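Side-chain contacts in RNA-dependent RNA polymerase (Toscana virus, PDB 6QW0), which probably cleaves host mRNA a short way behind the cap, through a metal-dependent endonuclease domain of the viral L protein, to prime viral transcription: residues Lys93-Val97 and Phe98-Glu102; Leu179-Asp183 and Glu184-Glu188. All blocks are in the same frame, centred on the assembly; numbering follows the deposited sequence.

Both contacts are local turns where a helix meets a loop, and both lie in the same PDDEXK-clan nuclease domain. Contact 1 comes first along the chain and closes the short helix 94-98; contact 2 opens the long helix 183-203, soon after strand 174-177. Their centres are about 32 Å apart, on opposite sides of the chain's centre, with about 16 Å between nearest atoms. The mixed sheet connects them: contact 1 packs on strands 115-118 and 124-131, contact 2 on strands 22-25 and 163-171. Strand 124-131 also carries the manganese ligands Glu128 and Phe129, so the two helix ends border different parts of the sheet that holds the metal site.

Contact 1: Lys93-Val97 and Phe98-Glu102; sequences KFVEV and FGVLE
Phe98 N donates to Phe94 O at 2.9 Å, and the next helical bond runs from Gly99 N to Val95 O at 3.0 Å. Phe94 O also accepts from Val97 N, so two donors grip one oxygen in the last turn. At Gly99 the chain leaves the helix with a positive phi of 72°, and the residues beyond run off as a loop.

The two phenylalanines lie side by side and point the same way. Phe98 CE2 comes to the edge of the Phe94 ring, near its plane, and is 4.1 Å from Phe94 CD1. Phe94 O in turn sits at the edge of the Phe98 ring. One face of Phe98 is taken by its sequence neighbour: Val97 CG1 stands 4.1 Å from the centroid of the Phe98 ring, 20° off the normal, in a CH-pi contact. Val97 presents this methyl by holding CG1 anti to its backbone N (chi1 174°), on the side where the chain goes on to Phe98.

Past the glycine, Val100 lies beside Val95 with its side chain pointing the same way, and Val100 CG1 and Val95 CG2 meet at 3.7 Å. At the start of the helix, Glu96 reaches along the first turn with its chain extended beyond CG, and its OE2 accepts Lys93 N at 2.8 Å, the donor lying above the carboxylate plane.

Phe94 is the buried member of the group, inserted between helix 136-157, where it meets Ala153 and Arg157, and the sheet, where it touches Ile116 and Val126. Phe98 spans the same two elements through Arg157 and Val124, and Val97 rests on Ile116 and Glu118 of strand 115-118.

Contact 2: Leu179-Asp183 and Glu184-Glu188; sequences LDLSD and EEVNE
Ser182 holds OG between its backbone N and carbonyl carbon (chi1 70°), turned toward the helix that follows, and Glu185 sends CG anti to its own carbonyl carbon (chi1 -73°) with the chain extended beyond, back toward Ser182. Two reciprocal bonds result. Ser182 OG accepts Glu185 N at 3.1 Å. Glu185 OE1 accepts Ser182 N at 2.9 Å, an almost straight bond (N-H...O 171°) whose donor lies out of the carboxylate plane.

This is a capping box, with Ser182 as the N-cap of helix 183-203. It occupies one N-H of the first turn and the N-cap's own N-H, and the carboxylate probably also gains from the positive end of the helix dipole. A water donates to the same oxygen, Glu185 OE1, and to Asp180 O, each at 2.7 Å, and so bridges the helix start to the preceding loop. A second water lies 2.6 Å from Ser182 OG and gives a weak bond to Glu184 OE1.

Regular helical bonding begins with Val186 N to Ser182 O and Asn187 N to Asp183 O. On the apolar side, Leu181 crosses Val186 at about a right angle, with Leu181 CB 3.8 Å from Val186 CG2. Val186 also packs on Tyr24 of strand 22-25, whose hydroxyl is hydrogen-bonded to Leu181 N, while Asn187 OD1 accepts from Ser27 N and Asp180 OD1 forms a salt bridge with Arg22.

Contact 1: Lys93-Val97 and Phe98-Glu102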
ATOM      1  N   LYS A  93       0.385  -9.770 -11.443  1.00 33.61           N
ATOM      2  CA  LYS A  93       0.698  -8.936 -12.592  1.00 33.17           C
ATOM      3  C   LYS A  93      -0.576  -8.442 -13.264  1.00 28.55           C
ATOM      4  O   LYS A  93      -1.635  -9.072 -13.172  1.00 28.55           O
ATOM      5  CB  LYS A  93       1.530  -9.715 -13.618  1.00 30.58           C
ATOM      6  CG  LYS A  93       2.665 -10.546 -13.037  1.00 45.75           C
ATOM      7  CD  LYS A  93       3.857  -9.674 -12.720  1.00 44.66           C
ATOM      8  CE  LYS A  93       5.078 -10.499 -12.346  1.00 49.10           C
ATOM      9  NZ  LYS A  93       6.241  -9.598 -12.113  1.00 51.37           N
ATOM     10  N   PHE A  94      -0.460  -7.298 -13.951  1.00 26.81           N
ATOM     11  CA  PHE A  94      -1.561  -6.824 -14.785  1.00 23.75           C
ATOM     12  C   PHE A  94      -2.089  -7.932 -15.683  1.00 25.00           C
ATOM     13  O   PHE A  94      -3.307  -8.064 -15.860  1.00 26.29           O
ATOM     14  CB  PHE A  94      -1.109  -5.634 -15.640  1.00 24.34           C
ATOM     15  CG  PHE A  94      -1.120  -4.316 -14.910  1.00 25.55           C
ATOM     16  CD1 PHE A  94      -2.305  -3.767 -14.456  1.00 33.29           C
ATOM     17  CD2 PHE A  94       0.061  -3.621 -14.702  1.00 27.28           C
ATOM     18  CE1 PHE A  94      -2.310  -2.541 -13.787  1.00 29.58           C
ATOM     19  CE2 PHE A  94       0.060  -2.402 -14.040  1.00 26.28           C
ATOM     20  CZ  PHE A  94      -1.124  -1.872 -13.583  1.00 27.15           C
ATOM     21  N   VAL A  95      -1.183  -8.744 -16.244  1.00 26.71           N
ATOM     22  CA  VAL A  95      -1.580  -9.730 -17.250  1.00 26.61           C
ATOM     23  C   VAL A  95      -2.489 -10.791 -16.647  1.00 30.21           C
ATOM     24  O   VAL A  95      -3.315 -11.387 -17.355  1.00 30.32           O
ATOM     25  CB  VAL A  95      -0.331 -10.351 -17.915  1.00 27.27           C
ATOM     26  CG1 VAL A  95       0.337 -11.398 -16.997  1.00 29.37           C
ATOM     27  CG2 VAL A  95      -0.692 -10.977 -19.260  1.00 26.45           C
ATOM     28  N   GLU A  96      -2.372 -11.050 -15.339  1.00 26.97           N
ATOM     29  CA  GLU A  96      -3.254 -12.024 -14.716  1.00 31.92           C
ATOM     30  C   GLU A  96      -4.687 -11.528 -14.628  1.00 32.31           C
ATOM     31  O   GLU A  96      -5.607 -12.344 -14.535  1.00 34.21           O
ATOM     32  CB  GLU A  96      -2.735 -12.381 -13.324  1.00 33.99           C
ATOM     33  CG  GLU A  96      -1.265 -12.752 -13.311  1.00 35.76           C
ATOM     34  CD  GLU A  96      -0.754 -12.985 -11.909  1.00 43.94           C
ATOM     35  OE1 GLU A  96      -1.506 -13.573 -11.103  1.00 48.79           O
ATOM     36  OE2 GLU A  96       0.384 -12.561 -11.609  1.00 39.71           O
ATOM     37  N   VAL A  97      -4.903 -10.217 -14.662  1.00 28.39           N
ATOM     38  CA  VAL A  97      -6.238  -9.657 -14.557  1.00 26.05           C
ATOM     39  C   VAL A  97      -6.803  -9.286 -15.924  1.00 30.50           C
ATOM     40  O   VAL A  97      -8.001  -9.440 -16.162  1.00 31.04           O
ATOM     41  CB  VAL A  97      -6.210  -8.432 -13.615  1.00 29.07           C
ATOM     42  CG1 VAL A  97      -7.553  -7.728 -13.598  1.00 30.86           C
ATOM     43  CG2 VAL A  97      -5.827  -8.867 -12.209  1.00 31.41           C
ATOM     44  N   PHE A  98      -5.959  -8.784 -16.835  1.00 28.42           N
ATOM     45  CA  PHE A  98      -6.433  -8.243 -18.106  1.00 26.06           C
ATOM     46  C   PHE A  98      -6.087  -9.082 -19.327  1.00 30.06           C
ATOM     47  O   PHE A  98      -6.706  -8.881 -20.377  1.00 31.24           O
ATOM     48  CB  PHE A  98      -5.867  -6.830 -18.326  1.00 25.25           C
ATOM     49  CG  PHE A  98      -6.417  -5.804 -17.376  1.00 25.92           C
ATOM     50  CD1 PHE A  98      -7.655  -5.223 -17.603  1.00 28.87           C
ATOM     51  CD2 PHE A  98      -5.702  -5.433 -16.250  1.00 25.44           C
ATOM     52  CE1 PHE A  98      -8.167  -4.287 -16.722  1.00 27.12           C
ATOM     53  CE2 PHE A  98      -6.208  -4.502 -15.369  1.00 25.84           C
ATOM     54  CZ  PHE A  98      -7.446  -3.925 -15.611  1.00 27.27           C
ATOM     55  N   GLY A  99      -5.119  -9.995 -19.231  1.00 30.68           N
ATOM     56  CA  GLY A  99      -4.538 -10.581 -20.427  1.00 33.14           C
ATOM     57  C   GLY A  99      -3.666  -9.585 -21.166  1.00 31.61           C
ATOM     58  O   GLY A  99      -3.625  -8.407 -20.800  1.00 30.72           O
ATOM     59  N   VAL A 100      -2.969 -10.026 -22.213  1.00 28.45           N
ATOM     60  CA  VAL A 100      -2.086  -9.129 -22.950  1.00 30.81           C
ATOM     61  C   VAL A 100      -2.919  -8.177 -23.801  1.00 31.33           C
ATOM     62  O   VAL A 100      -4.069  -8.461 -24.148  1.00 28.41           O
ATOM     63  CB  VAL A 100      -1.096  -9.923 -23.820  1.00 33.35           C
ATOM     64  CG1 VAL A 100      -0.320 -10.934 -22.968  1.00 32.85           C
ATOM     65  CG2 VAL A 100      -1.837 -10.631 -24.927  1.00 35.71           C
ATOM     66  N   LEU A 101      -2.324  -7.033 -24.140  1.00 33.95           N
ATOM     67  CA  LEU A 101      -2.907  -6.070 -25.068  1.00 30.61           C
ATOM     68  C   LEU A 101      -2.277  -6.210 -26.447  1.00 31.88           C
ATOM     69  O   LEU A 101      -1.086  -6.499 -26.578  1.00 42.49           O
ATOM     70  CB  LEU A 101      -2.702  -4.633 -24.575  1.00 35.90           C
ATOM     71  CG  LEU A 101      -3.364  -4.221 -23.268  1.00 38.73           C
ATOM     72  CD1 LEU A 101      -3.371  -2.706 -23.154  1.00 30.45           C
ATOM     73  CD2 LEU A 101      -4.772  -4.755 -23.213  1.00 42.78           C
ATOM     74  N   GLU A 102      -3.087  -5.966 -27.480  1.00 39.89           N
ATOM     75  CA  GLU A 102      -2.629  -5.995 -28.870  1.00 47.38           C
ATOM     76  C   GLU A 102      -1.971  -7.329 -29.220  1.00 44.36           C
ATOM     77  O   GLU A 102      -1.021  -7.380 -30.006  1.00 46.12           O
ATOM     78  CB  GLU A 102      -1.680  -4.829 -29.166  1.00 44.37           C
TER

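Contact 2: Leu179-Asp183 and Glu184-Glu188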
ATOM      1  N   LEU A 179      -6.711   8.257  -1.367  1.00 19.37           N
ATOM      2  CA  LEU A 179      -7.819   7.688  -0.619  1.00 20.61           C
ATOM      3  C   LEU A 179      -8.338   8.717   0.384  1.00 21.79           C
ATOM      4  O   LEU A 179      -7.657   9.691   0.723  1.00 23.42           O
ATOM      5  CB  LEU A 179      -7.390   6.407   0.105  1.00 20.19           C
ATOM      6  CG  LEU A 179      -7.049   5.211  -0.786  1.00 21.49           C
ATOM      7  CD1 LEU A 179      -6.248   4.174   0.018  1.00 23.29           C
ATOM      8  CD2 LEU A 179      -8.319   4.592  -1.360  1.00 23.49           C
ATOM      9  N   ASP A 180      -9.560   8.493   0.865  1.00 21.66           N
ATOM     10  CA  ASP A 180     -10.191   9.339   1.882  1.00 25.09           C
ATOM     11  C   ASP A 180     -10.026   8.644   3.234  1.00 24.73           C
ATOM     12  O   ASP A 180     -10.834   7.804   3.620  1.00 27.69           O
ATOM     13  CB  ASP A 180     -11.657   9.567   1.529  1.00 27.40           C
ATOM     14  CG  ASP A 180     -12.379  10.447   2.531  1.00 35.66           C
ATOM     15  OD1 ASP A 180     -11.719  11.202   3.279  1.00 34.26           O
ATOM     16  OD2 ASP A 180     -13.623  10.372   2.570  1.00 39.83           O
ATOM     17  N   LEU A 181      -8.966   8.997   3.958  1.00 24.01           N
ATOM     18  CA  LEU A 181      -8.543   8.242   5.137  1.00 24.64           C
ATOM     19  C   LEU A 181      -8.966   8.940   6.421  1.00 24.13           C
ATOM     20  O   LEU A 181      -8.935  10.169   6.507  1.00 26.84           O
ATOM     21  CB  LEU A 181      -7.023   8.068   5.143  1.00 23.32           C
ATOM     22  CG  LEU A 181      -6.403   7.351   3.941  1.00 21.58           C
ATOM     23  CD1 LEU A 181      -4.895   7.459   3.982  1.00 22.45           C
ATOM     24  CD2 LEU A 181      -6.827   5.883   3.876  1.00 25.93           C
ATOM     25  N   SER A 182      -9.342   8.143   7.421  1.00 25.01           N
ATOM     26  CA  SER A 182      -9.618   8.698   8.736  1.00 25.85           C
ATOM     27  C   SER A 182      -8.309   8.975   9.477  1.00 26.35           C
ATOM     28  O   SER A 182      -7.241   8.469   9.111  1.00 27.91           O
ATOM     29  CB  SER A 182     -10.479   7.738   9.551  1.00 28.59           C
ATOM     30  OG  SER A 182      -9.731   6.598   9.904  1.00 27.93           O
ATOM     31  N   ASP A 183      -8.405   9.794  10.530  1.00 28.46           N
ATOM     32  CA  ASP A 183      -7.244  10.043  11.385  1.00 29.92           C
ATOM     33  C   ASP A 183      -6.652   8.738  11.905  1.00 25.71           C
ATOM     34  O   ASP A 183      -5.426   8.563  11.930  1.00 28.01           O
ATOM     35  CB  ASP A 183      -7.642  10.937  12.561  1.00 27.98           C
ATOM     36  CG  ASP A 183      -7.906  12.374  12.155  1.00 37.49           C
ATOM     37  OD1 ASP A 183      -7.853  12.692  10.951  1.00 35.20           O
ATOM     38  OD2 ASP A 183      -8.177  13.200  13.056  1.00 38.54           O
ATOM     39  N   GLU A 184      -7.507   7.801  12.313  1.00 24.81           N
ATOM     40  CA  GLU A 184      -7.023   6.528  12.838  1.00 27.70           C
ATOM     41  C   GLU A 184      -6.351   5.690  11.757  1.00 26.84           C
ATOM     42  O   GLU A 184      -5.380   4.980  12.039  1.00 25.63           O
ATOM     43  CB  GLU A 184      -8.181   5.762  13.479  1.00 31.89           C
ATOM     44  CG  GLU A 184      -7.909   4.297  13.770  1.00 41.52           C
ATOM     45  CD  GLU A 184      -9.122   3.586  14.350  1.00 59.02           C
ATOM     46  OE1 GLU A 184     -10.256   4.070  14.144  1.00 60.35           O
ATOM     47  OE2 GLU A 184      -8.939   2.548  15.022  1.00 62.79           O
ATOM     48  N   GLU A 185      -6.842   5.757  10.515  1.00 25.73           N
ATOM     49  CA  GLU A 185      -6.204   5.002   9.444  1.00 24.31           C
ATOM     50  C   GLU A 185      -4.842   5.588   9.093  1.00 21.15           C
ATOM     51  O   GLU A 185      -3.891   4.843   8.831  1.00 22.34           O
ATOM     52  CB  GLU A 185      -7.120   4.966   8.211  1.00 25.10           C
ATOM     53  CG  GLU A 185      -8.328   4.052   8.390  1.00 27.43           C
ATOM     54  CD  GLU A 185      -9.472   4.334   7.423  1.00 28.12           C
ATOM     55  OE1 GLU A 185      -9.453   5.371   6.736  1.00 28.22           O
ATOM     56  OE2 GLU A 185     -10.396   3.498   7.355  1.00 35.10           O
ATOM     57  N   VAL A 186      -4.739   6.922   9.056  1.00 21.80           N
ATOM     58  CA  VAL A 186      -3.449   7.580   8.849  1.00 20.37           C
ATOM     59  C   VAL A 186      -2.479   7.190   9.956  1.00 20.80           C
ATOM     60  O   VAL A 186      -1.324   6.830   9.699  1.00 22.51           O
ATOM     61  CB  VAL A 186      -3.634   9.107   8.797  1.00 25.06           C
ATOM     62  CG1 VAL A 186      -2.283   9.837   8.839  1.00 23.78           C
ATOM     63  CG2 VAL A 186      -4.450   9.511   7.561  1.00 22.28           C
ATOM     64  N   ASN A 187      -2.950   7.257  11.201  1.00 22.56           N
ATOM     65  CA  ASN A 187      -2.102   6.937  12.347  1.00 25.15           C
ATOM     66  C   ASN A 187      -1.607   5.494  12.318  1.00 25.32           C
ATOM     67  O   ASN A 187      -0.480   5.216  12.741  1.00 24.76           O
ATOM     68  CB  ASN A 187      -2.861   7.215  13.644  1.00 24.39           C
ATOM     69  CG  ASN A 187      -2.946   8.693  13.961  1.00 25.48           C
ATOM     70  OD1 ASN A 187      -2.283   9.520  13.331  1.00 25.94           O
ATOM     71  ND2 ASN A 187      -3.760   9.032  14.956  1.00 29.92           N
ATOM     72  N   GLU A 188      -2.434   4.548  11.854  1.00 19.99           N
ATOM     73  CA  GLU A 188      -1.979   3.156  11.831  1.00 22.11           C
ATOM     74  C   GLU A 188      -0.847   2.965  10.828  1.00 21.99           C
ATOM     75  O   GLU A 188       0.153   2.306  11.123  1.00 22.94           O
ATOM     76  CB  GLU A 188      -3.148   2.217  11.524  1.00 24.72           C
ATOM     77  CG  GLU A 188      -2.851   0.741  11.822  1.00 22.84           C
ATOM     78  CD  GLU A 188      -2.799   0.440  13.319  1.00 25.57           C
ATOM     79  OE1 GLU A 188      -3.205   1.309  14.120  1.00 27.97           O
ATOM     80  OE2 GLU A 188      -2.333  -0.654  13.680  1.00 25.94           O
TER
HETATM   81  O   HOH W   1     -11.745   5.887   5.351  1.00 32.09           O
HETATM   82  O   HOH W   2     -11.185   4.729  11.021  1.00 43.01           O